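Local coordinates for protein putative primosome component (Streptococcus pyogenes serotype M3, PDB 2QGZ) that probably acts in the primosome as a P-loop ATPase that loads the replicative helicase onto DNA, at residues 153-158 against 250-255; 185-190 against 218-223; 130-135 against 292-297; 138-143 against 167-172; 211-216 against 241-246. All blocks are in the same frame, centred on the assembly; numbering follows the deposited sequence.

How the contacts relate
From the N terminus, residues 130-135 open the widest loop, closed only at 292-297 by contact 3, which encloses the other four and fastens the start of helix 131-146 beside the edge strand 289-293. Contact 4 follows, pairing that helix with helix 165-179. Its segments alternate with those of contact 1, because strand 154-158 lies between the two helices and waits for its partner 251-255. Between the segments of contact 1, contact 2 joins the neighbouring strands 184-188 and 217-221, and contact 5 starts before contact 2 has closed, so these two cross. Contact 5 fixes 211-216 to helix 237-247. Contacts 1 and 2 build the sheet, while 4 and 5 belong to its helical layers.

Contact 1: residues 153-158 against 250-255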
# COMPACT_ATOMS: atom_id res chain seq x y z
N LYS A 153 -2.44 -7.65 -9.72
CA LYS A 153 -3.17 -7.03 -8.62
C LYS A 153 -2.32 -6.85 -7.37
O LYS A 153 -1.41 -7.62 -7.11
CB LYS A 153 -4.39 -7.88 -8.27
CG LYS A 153 -5.38 -8.06 -9.41
CD LYS A 153 -5.83 -6.72 -9.99
CE LYS A 153 -7.07 -6.89 -10.86
NZ LYS A 153 -6.93 -8.05 -11.78
N GLY A 154 -2.65 -5.82 -6.59
CA GLY A 154 -1.91 -5.58 -5.37
C GLY A 154 -2.52 -6.38 -4.24
O GLY A 154 -3.31 -7.29 -4.47
N LEU A 155 -2.15 -6.03 -3.02
CA LEU A 155 -2.68 -6.73 -1.85
C LEU A 155 -3.37 -5.78 -0.88
O LEU A 155 -2.97 -4.63 -0.73
CB LEU A 155 -1.56 -7.46 -1.11
CG LEU A 155 -1.10 -8.83 -1.61
CD1 LEU A 155 -0.42 -8.71 -2.98
CD2 LEU A 155 -0.11 -9.41 -0.61
N TYR A 156 -4.42 -6.28 -0.24
CA TYR A 156 -5.14 -5.53 0.78
C TYR A 156 -4.84 -6.34 2.05
O TYR A 156 -5.40 -7.42 2.27
CB TYR A 156 -6.64 -5.51 0.47
CG TYR A 156 -7.51 -4.81 1.51
CD1 TYR A 156 -7.94 -5.47 2.66
CD2 TYR A 156 -7.92 -3.48 1.33
CE1 TYR A 156 -8.76 -4.85 3.59
CE2 TYR A 156 -8.73 -2.84 2.26
CZ TYR A 156 -9.15 -3.53 3.39
OH TYR A 156 -9.96 -2.92 4.31
N LEU A 157 -3.91 -5.83 2.86
CA LEU A 157 -3.50 -6.49 4.10
C LEU A 157 -4.20 -5.91 5.30
O LEU A 157 -4.04 -4.73 5.61
CB LEU A 157 -1.99 -6.35 4.34
CG LEU A 157 -1.02 -7.21 3.56
CD1 LEU A 157 0.40 -6.88 3.99
CD2 LEU A 157 -1.32 -8.67 3.83
N TYR A 158 -4.95 -6.73 6.02
CA TYR A 158 -5.61 -6.20 7.19
C TYR A 158 -5.38 -7.10 8.40
O TYR A 158 -5.15 -8.30 8.27
CB TYR A 158 -7.11 -6.03 6.90
CG TYR A 158 -7.92 -7.29 7.01
CD1 TYR A 158 -8.52 -7.64 8.22
CD2 TYR A 158 -8.09 -8.14 5.92
CE1 TYR A 158 -9.29 -8.80 8.34
CE2 TYR A 158 -8.85 -9.29 6.02
CZ TYR A 158 -9.44 -9.62 7.24
OH TYR A 158 -10.18 -10.77 7.37
N PRO A 250 -0.59 -1.14 -10.19
CA PRO A 250 -0.69 -1.93 -8.96
C PRO A 250 -0.89 -1.04 -7.73
O PRO A 250 -0.13 -0.10 -7.51
CB PRO A 250 0.64 -2.67 -8.91
CG PRO A 250 1.03 -2.77 -10.36
CD PRO A 250 0.68 -1.41 -10.88
N THR A 251 -1.89 -1.35 -6.93
CA THR A 251 -2.20 -0.56 -5.75
C THR A 251 -2.40 -1.47 -4.55
O THR A 251 -3.16 -2.44 -4.62
CB THR A 251 -3.47 0.25 -6.01
OG1 THR A 251 -3.31 0.97 -7.24
CG2 THR A 251 -3.73 1.23 -4.87
N PHE A 252 -1.71 -1.17 -3.46
CA PHE A 252 -1.82 -1.97 -2.24
C PHE A 252 -2.47 -1.16 -1.13
O PHE A 252 -2.58 0.05 -1.23
CB PHE A 252 -0.44 -2.43 -1.78
CG PHE A 252 0.28 -3.31 -2.77
CD1 PHE A 252 0.68 -2.81 -4.01
CD2 PHE A 252 0.58 -4.63 -2.46
CE1 PHE A 252 1.36 -3.62 -4.92
CE2 PHE A 252 1.26 -5.45 -3.36
CZ PHE A 252 1.65 -4.95 -4.60
N PHE A 253 -2.91 -1.84 -0.07
CA PHE A 253 -3.53 -1.18 1.07
C PHE A 253 -3.24 -1.97 2.34
O PHE A 253 -2.90 -3.15 2.28
CB PHE A 253 -5.06 -1.12 0.95
CG PHE A 253 -5.57 -0.65 -0.38
CD1 PHE A 253 -5.59 -1.50 -1.48
CD2 PHE A 253 -6.09 0.65 -0.51
CE1 PHE A 253 -6.13 -1.08 -2.70
CE2 PHE A 253 -6.63 1.08 -1.73
CZ PHE A 253 -6.66 0.21 -2.83
N THR A 254 -3.37 -1.32 3.49
CA THR A 254 -3.24 -2.00 4.78
C THR A 254 -4.43 -1.42 5.56
O THR A 254 -4.84 -0.28 5.33
CB THR A 254 -1.95 -1.64 5.54
OG1 THR A 254 -1.96 -0.26 5.88
CG2 THR A 254 -0.71 -1.95 4.71
N SER A 255 -4.98 -2.19 6.48
CA SER A 255 -6.12 -1.70 7.22
C SER A 255 -6.38 -2.54 8.47
O SER A 255 -5.86 -3.64 8.60
CB SER A 255 -7.36 -1.72 6.31
OG SER A 255 -8.52 -1.26 6.97
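Gly154 sets its CA over the face of the Phe252 ring, 3.6 Å from the ring centroid, a CH-pi contact. At Leu155 the backbone O accepts from Phe253 N at 2.9 Å, while CD1 runs alongside the Phe252 ring and meets CE2 at 3.7 Å. Tyr156 lies on the opposite face of the sheet; with CG anti to its backbone N (chi1 177°), the side chain crosses that of Phe253 at about a right angle, CD2 against Phe253 CB. Its OH bonds Tyr257 O beyond the segment. Leu157 is held twice: its N gives a nearly straight bond to Phe253 O (2.9 Å, 170°), and its O receives Ser255 N at 2.8 Å. Tyr158 sets CA and CB against Ser255 O, while its ring leads away to stack on His293. These two are neighbouring inner strands of a parallel P-loop NTPase sheet, strand 154-158 running into the probable Walker A loop.

Contact 2: residues 185-190 against 218-223; sequences TLLHFP and LILDDI
Asp221 N reaches Leu187 O at 2.7 Å, the shortest of three backbone bonds that zip two parallel strands together; Ile219 serves the others, giving its N to Thr185 O and taking Leu187 N on its O. Leu186 and Ile219 lie side by side on one face, CD2 pressed to CG1 at a tight 3.3 Å. On the other face Leu187 and Leu220 run the same way, their CD2 methyls 3.7 Å apart. Beyond the sheet, Phe189 N, in the first turn of helix 189-197, donates to Asp221 O (3.2 Å). His188, the N-cap residue, has CG anti to its backbone N (chi1 -172°), which brings the CD2-NE2 edge of the imidazole beside the two aspartates. Asp221 OD2 lies in the ring plane at its edge, 3.0 Å from CD2; NE2 makes a weak bond to Asp222 OD1 (3.3 Å), and Pro190 CD covers one ring face. ND1 is turned to Ser191 OG. The hydrophobic run ending in two aspartates resembles a Walker B motif, and a bound phosphate lies about 4 Å from the Asp221 side chain. Thr254 OG1, on the adjacent strand 251-255, bonds Asp221 OD1, while strand 109-112 borders 184-188 and helix 237-247 packs on Leu220.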
# COMPACT_ATOMS: atom_id res chain seq x y z
N THR A 185 5.64 4.29 -3.75
CA THR A 185 5.28 5.35 -2.83
C THR A 185 4.49 4.72 -1.70
O THR A 185 3.50 4.03 -1.93
CB THR A 185 4.42 6.44 -3.48
OG1 THR A 185 5.20 7.13 -4.47
CG2 THR A 185 3.96 7.45 -2.44
N LEU A 186 4.96 4.95 -0.48
CA LEU A 186 4.30 4.45 0.72
C LEU A 186 3.64 5.69 1.31
O LEU A 186 4.30 6.67 1.63
CB LEU A 186 5.34 3.89 1.68
CG LEU A 186 6.20 2.77 1.10
CD1 LEU A 186 7.47 2.59 1.92
CD2 LEU A 186 5.40 1.49 1.08
N LEU A 187 2.33 5.64 1.44
CA LEU A 187 1.59 6.79 1.93
C LEU A 187 0.67 6.48 3.11
O LEU A 187 -0.09 5.52 3.08
CB LEU A 187 0.78 7.35 0.75
CG LEU A 187 -0.30 8.40 0.93
CD1 LEU A 187 -0.46 9.16 -0.38
CD2 LEU A 187 -1.62 7.74 1.34
N HIS A 188 0.76 7.30 4.16
CA HIS A 188 -0.09 7.10 5.33
C HIS A 188 -1.39 7.84 5.02
O HIS A 188 -1.46 9.06 5.18
CB HIS A 188 0.57 7.68 6.58
CG HIS A 188 -0.16 7.35 7.84
ND1 HIS A 188 -0.71 8.31 8.66
CD2 HIS A 188 -0.44 6.15 8.43
CE1 HIS A 188 -1.30 7.72 9.69
NE2 HIS A 188 -1.15 6.42 9.57
N PHE A 189 -2.40 7.10 4.58
CA PHE A 189 -3.69 7.69 4.20
C PHE A 189 -4.31 8.72 5.15
O PHE A 189 -4.62 9.84 4.73
CB PHE A 189 -4.72 6.60 3.90
CG PHE A 189 -5.93 7.13 3.19
CD1 PHE A 189 -5.84 7.59 1.89
CD2 PHE A 189 -7.16 7.22 3.86
CE1 PHE A 189 -6.95 8.15 1.25
CE2 PHE A 189 -8.27 7.78 3.23
CZ PHE A 189 -8.17 8.25 1.93
N PRO A 190 -4.53 8.35 6.42
CA PRO A 190 -5.13 9.31 7.37
C PRO A 190 -4.46 10.70 7.35
O PRO A 190 -5.14 11.71 7.48
CB PRO A 190 -4.97 8.61 8.71
CG PRO A 190 -5.13 7.16 8.33
CD PRO A 190 -4.28 7.05 7.08
N LEU A 218 1.79 1.92 -5.72
CA LEU A 218 1.34 2.78 -4.63
C LEU A 218 0.82 1.96 -3.45
O LEU A 218 0.03 1.01 -3.63
CB LEU A 218 0.23 3.70 -5.15
CG LEU A 218 -0.41 4.62 -4.12
CD1 LEU A 218 0.62 5.62 -3.59
CD2 LEU A 218 -1.58 5.35 -4.76
N ILE A 219 1.27 2.32 -2.25
CA ILE A 219 0.85 1.64 -1.04
C ILE A 219 0.05 2.64 -0.20
O ILE A 219 0.59 3.67 0.20
CB ILE A 219 2.07 1.20 -0.18
CG1 ILE A 219 3.07 0.38 -1.01
CG2 ILE A 219 1.58 0.45 1.06
CD1 ILE A 219 2.54 -0.92 -1.53
N LEU A 220 -1.21 2.34 0.06
CA LEU A 220 -2.05 3.23 0.87
C LEU A 220 -2.15 2.63 2.28
O LEU A 220 -3.02 1.79 2.55
CB LEU A 220 -3.44 3.37 0.24
CG LEU A 220 -3.43 3.94 -1.19
CD1 LEU A 220 -4.82 3.91 -1.76
CD2 LEU A 220 -2.90 5.36 -1.18
N ASP A 221 -1.27 3.07 3.18
CA ASP A 221 -1.23 2.57 4.55
C ASP A 221 -2.45 2.95 5.40
O ASP A 221 -2.92 4.08 5.38
CB ASP A 221 0.05 3.02 5.24
CG ASP A 221 0.13 2.56 6.69
OD1 ASP A 221 -0.01 1.34 6.95
OD2 ASP A 221 0.35 3.42 7.57
N ASP A 222 -2.91 1.96 6.16
CA ASP A 222 -4.08 2.01 7.02
C ASP A 222 -5.21 2.92 6.57
O ASP A 222 -5.51 3.95 7.16
CB ASP A 222 -3.71 2.28 8.50
CG ASP A 222 -3.37 3.72 8.77
OD1 ASP A 222 -3.48 4.13 9.95
OD2 ASP A 222 -2.98 4.43 7.82
N ILE A 223 -5.83 2.49 5.48
CA ILE A 223 -6.96 3.19 4.92
C ILE A 223 -8.04 2.97 5.99
O ILE A 223 -7.95 2.04 6.79
CB ILE A 223 -7.36 2.56 3.58
CG1 ILE A 223 -8.46 3.39 2.91
CG2 ILE A 223 -7.78 1.11 3.80
CD1 ILE A 223 -8.81 2.91 1.53

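Contact 3: residues 130-135 against 292-297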
# COMPACT_ATOMS: atom_id res chain seq x y z
N ASN A 130 3.88 -17.94 10.57
CA ASN A 130 2.44 -18.20 10.62
C ASN A 130 2.01 -18.74 9.28
O ASN A 130 2.72 -18.62 8.29
CB ASN A 130 1.64 -16.89 10.79
CG ASN A 130 1.56 -16.44 12.21
OD1 ASN A 130 1.07 -15.35 12.49
ND2 ASN A 130 2.03 -17.28 13.12
N ALA A 131 0.81 -19.30 9.24
CA ALA A 131 0.26 -19.78 8.00
C ALA A 131 -0.13 -18.52 7.22
O ALA A 131 0.08 -18.45 6.01
CB ALA A 131 -0.96 -20.66 8.26
N SER A 132 -0.68 -17.53 7.91
CA SER A 132 -1.10 -16.29 7.26
C SER A 132 0.09 -15.48 6.72
O SER A 132 0.00 -14.88 5.64
CB SER A 132 -1.90 -15.40 8.21
OG SER A 132 -1.04 -14.63 9.04
N ARG A 133 1.18 -15.44 7.47
CA ARG A 133 2.37 -14.71 7.04
C ARG A 133 3.08 -15.48 5.93
O ARG A 133 3.73 -14.90 5.08
CB ARG A 133 3.29 -14.44 8.24
CG ARG A 133 2.56 -13.66 9.34
CD ARG A 133 3.47 -13.18 10.46
NE ARG A 133 4.38 -12.16 9.95
CZ ARG A 133 4.32 -10.88 10.25
NH1 ARG A 133 3.40 -10.42 11.08
NH2 ARG A 133 5.18 -10.04 9.69
N MET A 134 2.93 -16.80 5.94
CA MET A 134 3.53 -17.64 4.91
C MET A 134 2.82 -17.29 3.61
O MET A 134 3.45 -17.10 2.58
CB MET A 134 3.28 -19.11 5.24
CG MET A 134 4.45 -20.04 4.99
SD MET A 134 4.07 -21.71 5.63
CE MET A 134 4.25 -21.48 7.42
N GLU A 135 1.49 -17.20 3.68
CA GLU A 135 0.67 -16.87 2.52
C GLU A 135 0.94 -15.45 2.01
O GLU A 135 1.22 -15.26 0.83
CB GLU A 135 -0.82 -17.02 2.87
CG GLU A 135 -1.30 -18.46 2.97
CD GLU A 135 -2.74 -18.58 3.50
OE1 GLU A 135 -2.95 -18.37 4.72
OE2 GLU A 135 -3.65 -18.87 2.69
N PHE A 292 -6.09 -10.15 2.31
CA PHE A 292 -5.25 -11.10 3.06
C PHE A 292 -5.31 -10.76 4.54
O PHE A 292 -5.04 -9.62 4.92
CB PHE A 292 -3.77 -11.03 2.63
CG PHE A 292 -3.43 -11.84 1.41
CD1 PHE A 292 -3.84 -11.45 0.14
CD2 PHE A 292 -2.67 -13.00 1.54
CE1 PHE A 292 -3.50 -12.20 -0.99
CE2 PHE A 292 -2.32 -13.75 0.42
CZ PHE A 292 -2.74 -13.35 -0.85
N HIS A 293 -5.69 -11.72 5.36
CA HIS A 293 -5.74 -11.49 6.80
C HIS A 293 -4.36 -11.85 7.36
O HIS A 293 -3.87 -12.96 7.16
CB HIS A 293 -6.80 -12.35 7.47
CG HIS A 293 -7.07 -11.98 8.90
ND1 HIS A 293 -7.82 -12.76 9.75
CD2 HIS A 293 -6.69 -10.90 9.62
CE1 HIS A 293 -7.89 -12.18 10.94
NE2 HIS A 293 -7.21 -11.04 10.89
N LEU A 294 -3.74 -10.89 8.04
CA LEU A 294 -2.43 -11.10 8.61
C LEU A 294 -2.51 -11.18 10.13
O LEU A 294 -3.18 -10.38 10.77
CB LEU A 294 -1.51 -9.95 8.21
CG LEU A 294 -0.01 -10.19 8.40
CD1 LEU A 294 0.45 -11.19 7.36
CD2 LEU A 294 0.76 -8.88 8.25
N GLU A 295 -1.83 -12.16 10.71
CA GLU A 295 -1.83 -12.31 12.16
C GLU A 295 -0.41 -12.45 12.70
O GLU A 295 0.50 -12.89 11.99
CB GLU A 295 -2.66 -13.53 12.58
CG GLU A 295 -4.05 -13.54 11.96
CD GLU A 295 -4.96 -14.59 12.56
OE1 GLU A 295 -5.52 -14.34 13.66
OE2 GLU A 295 -5.12 -15.66 11.94
N GLY A 296 -0.23 -12.06 13.96
CA GLY A 296 1.07 -12.17 14.59
C GLY A 296 1.94 -10.94 14.39
O GLY A 296 2.05 -10.42 13.29
N ALA A 297 2.54 -10.48 15.47
CA ALA A 297 3.41 -9.32 15.41
C ALA A 297 4.75 -9.71 14.79
O ALA A 297 5.09 -10.89 14.67
CB ALA A 297 3.64 -8.75 16.81
O HOH W 1 -2.41 -13.58 4.80
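Ser132, in the first turn of helix 131-146, and Leu294, following on from the edge strand, approach to 5.5 Å between CA atoms, so that the helix start seats against the chain leaving the sheet edge of this P-loop fold. Ser132 OG accepts Glu295 N at 3.1 Å and 154°. Arg133 bends at chi3 (67°) and carries its guanidinium past Glu295 toward Gly296. NH1 comes to 2.6 Å of Gly296 O, near the guanidinium plane, while Leu294 CD2 lies over one face and Ala297 O over the opposite one. Lower on the same side chain, CG packs on Leu294 CD1 at 3.8 Å. The arginine also bonds Asp127 O through NE and Ile163 O through NH1; Leu294, packed on both Arg133 and Ile163, joins this corner to the probable Walker A loop. Gly296 takes a positive phi (89°), and its CA passes 3.8 Å from Asn130 OD1. Nearer the sheet, Phe292 CE2 lies 3.9 Å from Glu135 O. Beside that ring, in its plane, a water donates to Ser132 O (2.9 Å) and to His293 O (2.8 Å).

Contact 4: residues 138-143 against 167-172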
# COMPACT_ATOMS: atom_id res chain seq x y z
N SER A 138 4.40 -15.14 0.63
CA SER A 138 4.41 -15.86 -0.63
C SER A 138 3.87 -14.95 -1.76
O SER A 138 4.45 -14.88 -2.84
CB SER A 138 3.55 -17.12 -0.48
OG SER A 138 3.38 -17.80 -1.71
N ALA A 139 2.78 -14.24 -1.49
CA ALA A 139 2.19 -13.35 -2.49
C ALA A 139 3.07 -12.13 -2.80
O ALA A 139 3.12 -11.66 -3.93
CB ALA A 139 0.82 -12.88 -2.03
N ILE A 140 3.76 -11.61 -1.78
CA ILE A 140 4.64 -10.48 -1.98
C ILE A 140 5.82 -10.88 -2.89
O ILE A 140 6.28 -10.09 -3.70
CB ILE A 140 5.13 -9.93 -0.61
CG1 ILE A 140 4.43 -8.61 -0.31
CG2 ILE A 140 6.63 -9.73 -0.59
CD1 ILE A 140 2.97 -8.78 0.02
N LEU A 141 6.30 -12.12 -2.75
CA LEU A 141 7.41 -12.58 -3.57
C LEU A 141 6.98 -12.82 -5.01
O LEU A 141 7.75 -12.59 -5.94
CB LEU A 141 8.02 -13.86 -3.00
CG LEU A 141 8.66 -13.73 -1.62
CD1 LEU A 141 9.34 -15.04 -1.25
CD2 LEU A 141 9.67 -12.59 -1.62
N ASP A 142 5.74 -13.27 -5.20
CA ASP A 142 5.23 -13.50 -6.55
C ASP A 142 5.11 -12.17 -7.27
O ASP A 142 5.41 -12.06 -8.46
CB ASP A 142 3.86 -14.16 -6.53
CG ASP A 142 3.91 -15.61 -6.08
OD1 ASP A 142 4.92 -16.29 -6.40
OD2 ASP A 142 2.93 -16.06 -5.43
N PHE A 143 4.66 -11.15 -6.54
CA PHE A 143 4.48 -9.83 -7.12
C PHE A 143 5.80 -9.27 -7.63
O PHE A 143 5.89 -8.81 -8.76
CB PHE A 143 3.89 -8.86 -6.10
CG PHE A 143 3.54 -7.53 -6.70
CD1 PHE A 143 2.28 -7.31 -7.25
CD2 PHE A 143 4.49 -6.51 -6.78
CE1 PHE A 143 1.97 -6.11 -7.88
CE2 PHE A 143 4.20 -5.30 -7.40
CZ PHE A 143 2.93 -5.10 -7.95
N TYR A 167 5.09 -2.86 7.29
CA TYR A 167 6.50 -3.25 7.15
C TYR A 167 6.68 -4.26 6.02
O TYR A 167 7.60 -4.13 5.20
CB TYR A 167 7.01 -3.85 8.47
CG TYR A 167 7.51 -2.82 9.46
CD1 TYR A 167 6.91 -1.56 9.56
CD2 TYR A 167 8.57 -3.11 10.31
CE1 TYR A 167 7.36 -0.62 10.48
CE2 TYR A 167 9.02 -2.18 11.24
CZ TYR A 167 8.41 -0.94 11.33
OH TYR A 167 8.85 -0.02 12.25
N LEU A 168 5.80 -5.26 5.99
CA LEU A 168 5.82 -6.31 4.97
C LEU A 168 5.77 -5.67 3.57
O LEU A 168 6.54 -6.02 2.68
CB LEU A 168 4.60 -7.22 5.16
CG LEU A 168 4.52 -8.62 4.54
CD1 LEU A 168 3.08 -8.87 4.16
CD2 LEU A 168 5.41 -8.76 3.32
N LEU A 169 4.84 -4.73 3.39
CA LEU A 169 4.68 -4.03 2.12
C LEU A 169 5.88 -3.14 1.84
O LEU A 169 6.29 -2.97 0.69
CB LEU A 169 3.38 -3.21 2.15
CG LEU A 169 2.16 -3.80 1.44
CD1 LEU A 169 2.12 -5.32 1.57
CD2 LEU A 169 0.89 -3.17 2.00
N ALA A 170 6.46 -2.56 2.89
CA ALA A 170 7.65 -1.73 2.71
C ALA A 170 8.81 -2.61 2.26
O ALA A 170 9.67 -2.18 1.46
CB ALA A 170 7.99 -1.03 4.00
N ALA A 171 8.86 -3.84 2.76
CA ALA A 171 9.93 -4.75 2.37
C ALA A 171 9.78 -5.11 0.89
O ALA A 171 10.77 -5.32 0.18
CB ALA A 171 9.88 -6.01 3.21
N MET A 172 8.53 -5.19 0.44
CA MET A 172 8.25 -5.50 -0.96
C MET A 172 8.75 -4.33 -1.81
O MET A 172 9.37 -4.54 -2.85
CB MET A 172 6.74 -5.69 -1.18
CG MET A 172 6.34 -6.07 -2.60
SD MET A 172 4.56 -5.91 -2.90
CE MET A 172 4.39 -4.09 -2.84
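Ile140 makes the tight part of this contact, pushing its branches among Leu168, Leu169 and Met172 of the second helix. CG1 does most of the touching: Met172 SD lies 3.7 Å from it and Leu168 CD2 3.8 Å, the side chains crossing at a slant. Farther out, CD1 meets Leu169 CD1 at 3.9 Å, here at about a right angle, and CG2 rests near Met172 CB. Its chi1 of -107° falls well off a staggered position, which suggests some strain in fitting this pocket. Looser is the end at Phe143, where Met172 supplies the partner: its chain leaves with CG anti to the backbone N and bends at chi3 (69°), and SD stands 4.6 Å from the centroid of the Phe143 ring, an oblique Met-aromatic contact. Ser138, an exposed residue, lies on the part of the helix that makes no contact with 167-172. The axes of 138-143 and 167-172 are 10.3 Å apart at closest and 22° from parallel, which leaves the joining to apolar side chains. Both helices lie on one side of the sheet: Ile140 also packs on Leu155, Leu168 and Leu169 on Leu157 of strand 154-158, and Met172 on Phe252 and Ile219 of strands 251-255 and 217-221.

Contact 5: residues 211-216 against 241-246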
# COMPACT_ATOMS: atom_id res chain seq x y z
N ALA A 211 1.73 13.58 -7.78
CA ALA A 211 2.96 12.85 -7.49
C ALA A 211 2.61 11.47 -6.94
O ALA A 211 3.47 10.61 -6.78
CB ALA A 211 3.79 13.61 -6.48
N VAL A 212 1.33 11.27 -6.67
CA VAL A 212 0.86 10.03 -6.08
C VAL A 212 0.08 9.10 -7.01
O VAL A 212 0.29 7.89 -6.99
CB VAL A 212 0.01 10.35 -4.82
CG1 VAL A 212 -0.92 9.21 -4.49
CG2 VAL A 212 0.93 10.65 -3.66
N LYS A 213 -0.81 9.65 -7.83
CA LYS A 213 -1.62 8.80 -8.69
C LYS A 213 -0.92 8.09 -9.84
O LYS A 213 -1.40 7.06 -10.30
CB LYS A 213 -2.82 9.59 -9.24
CG LYS A 213 -2.49 10.65 -10.26
CD LYS A 213 -3.78 11.12 -10.92
CE LYS A 213 -3.58 12.33 -11.81
NZ LYS A 213 -2.52 12.12 -12.83
N ASN A 214 0.20 8.62 -10.31
CA ASN A 214 0.86 7.97 -11.43
C ASN A 214 2.12 7.16 -11.09
O ASN A 214 2.81 6.69 -11.99
CB ASN A 214 1.19 8.99 -12.53
CG ASN A 214 1.44 8.32 -13.89
OD1 ASN A 214 0.63 7.51 -14.36
ND2 ASN A 214 2.57 8.66 -14.53
N VAL A 215 2.41 6.97 -9.80
CA VAL A 215 3.59 6.19 -9.44
C VAL A 215 3.36 4.72 -9.83
O VAL A 215 2.24 4.22 -9.76
CB VAL A 215 3.91 6.28 -7.94
CG1 VAL A 215 4.26 7.72 -7.58
CG2 VAL A 215 2.72 5.77 -7.11
N PRO A 216 4.42 4.03 -10.25
CA PRO A 216 4.32 2.62 -10.66
C PRO A 216 3.62 1.70 -9.67
O PRO A 216 2.82 0.85 -10.05
CB PRO A 216 5.77 2.23 -10.88
CG PRO A 216 6.39 3.51 -11.35
CD PRO A 216 5.81 4.51 -10.39
N LEU A 241 -8.04 6.12 -7.22
CA LEU A 241 -8.25 4.71 -7.49
C LEU A 241 -8.78 4.51 -8.91
O LEU A 241 -8.29 3.65 -9.65
CB LEU A 241 -9.21 4.11 -6.45
CG LEU A 241 -8.59 3.32 -5.27
CD1 LEU A 241 -7.19 3.80 -4.93
CD2 LEU A 241 -9.52 3.41 -4.06
N GLN A 242 -9.76 5.32 -9.29
CA GLN A 242 -10.35 5.24 -10.63
C GLN A 242 -9.26 5.35 -11.69
O GLN A 242 -9.19 4.55 -12.62
CB GLN A 242 -11.35 6.37 -10.83
CG GLN A 242 -11.94 6.44 -12.19
CD GLN A 242 -12.97 7.54 -12.30
OE1 GLN A 242 -13.93 7.44 -13.07
NE2 GLN A 242 -12.77 8.61 -11.55
N TYR A 243 -8.39 6.34 -11.55
CA TYR A 243 -7.31 6.54 -12.49
C TYR A 243 -6.32 5.37 -12.52
O TYR A 243 -5.82 5.01 -13.58
CB TYR A 243 -6.57 7.83 -12.15
CG TYR A 243 -5.29 8.02 -12.91
CD1 TYR A 243 -4.08 7.56 -12.39
CD2 TYR A 243 -5.27 8.68 -14.14
CE1 TYR A 243 -2.88 7.75 -13.08
CE2 TYR A 243 -4.08 8.88 -14.84
CZ TYR A 243 -2.89 8.41 -14.30
OH TYR A 243 -1.71 8.59 -14.99
N ARG A 244 -6.04 4.77 -11.36
CA ARG A 244 -5.11 3.66 -11.34
C ARG A 244 -5.76 2.41 -11.93
O ARG A 244 -5.07 1.55 -12.48
CB ARG A 244 -4.56 3.43 -9.91
CG ARG A 244 -3.64 4.56 -9.45
CD ARG A 244 -3.04 4.33 -8.04
NE ARG A 244 -1.97 3.34 -8.05
CZ ARG A 244 -0.74 3.56 -8.51
NH1 ARG A 244 -0.40 4.74 -9.00
NH2 ARG A 244 0.15 2.58 -8.49
N MET A 245 -7.08 2.31 -11.84
CA MET A 245 -7.78 1.17 -12.43
C MET A 245 -7.61 1.24 -13.96
O MET A 245 -7.19 0.27 -14.59
CB MET A 245 -9.28 1.18 -12.09
CG MET A 245 -9.65 0.30 -10.89
SD MET A 245 -11.40 0.36 -10.39
CE MET A 245 -12.13 -0.61 -11.70
N LEU A 246 -7.91 2.40 -14.53
CA LEU A 246 -7.79 2.59 -15.98
C LEU A 246 -6.35 2.47 -16.45
O LEU A 246 -6.08 1.90 -17.50
CB LEU A 246 -8.32 3.97 -16.39
CG LEU A 246 -9.83 4.14 -16.46
CD1 LEU A 246 -10.17 5.62 -16.52
CD2 LEU A 246 -10.36 3.42 -17.69
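The Tyr243 ring carries Lys213 over one face and Asn214 OD1 in its plane at the edge. Lys213 crosses it at about a right angle, with CD 3.8 Å above the plane toward the rim; a bend at chi4 (55°) brings NZ back over the ring, 4.3 Å from the centroid, for a cation-pi contact. The ammonium also has a salt bridge to Asp210. At the rim, Tyr243 OH donates to Asn214 OD1 at 2.7 Å, coming from above the amide plane, and the amide is steeply inclined to the ring. The other flat group, the Arg244 guanidinium, meets backbone carbonyls along its edge. NH1 and NH2 both grip Val215 O end-on, at 2.8 and 2.9 Å and in the guanidinium plane; NH1 uses a lone pair of that oxygen. NH1 donates in addition to Lys213 O at 2.8 Å, from well above the carbonyl plane. One arginine thereby holds the backbone of 213-215 through main-chain oxygens. It continues outward as well, NE to Thr251 OG1 and NH2 to Pro250 O, which ties helix 237-247 to the start of strand 251-255. Val212 and Arg244 both pack on Leu218 of strand 217-221, and Val215 touches Thr185 of strand 184-188.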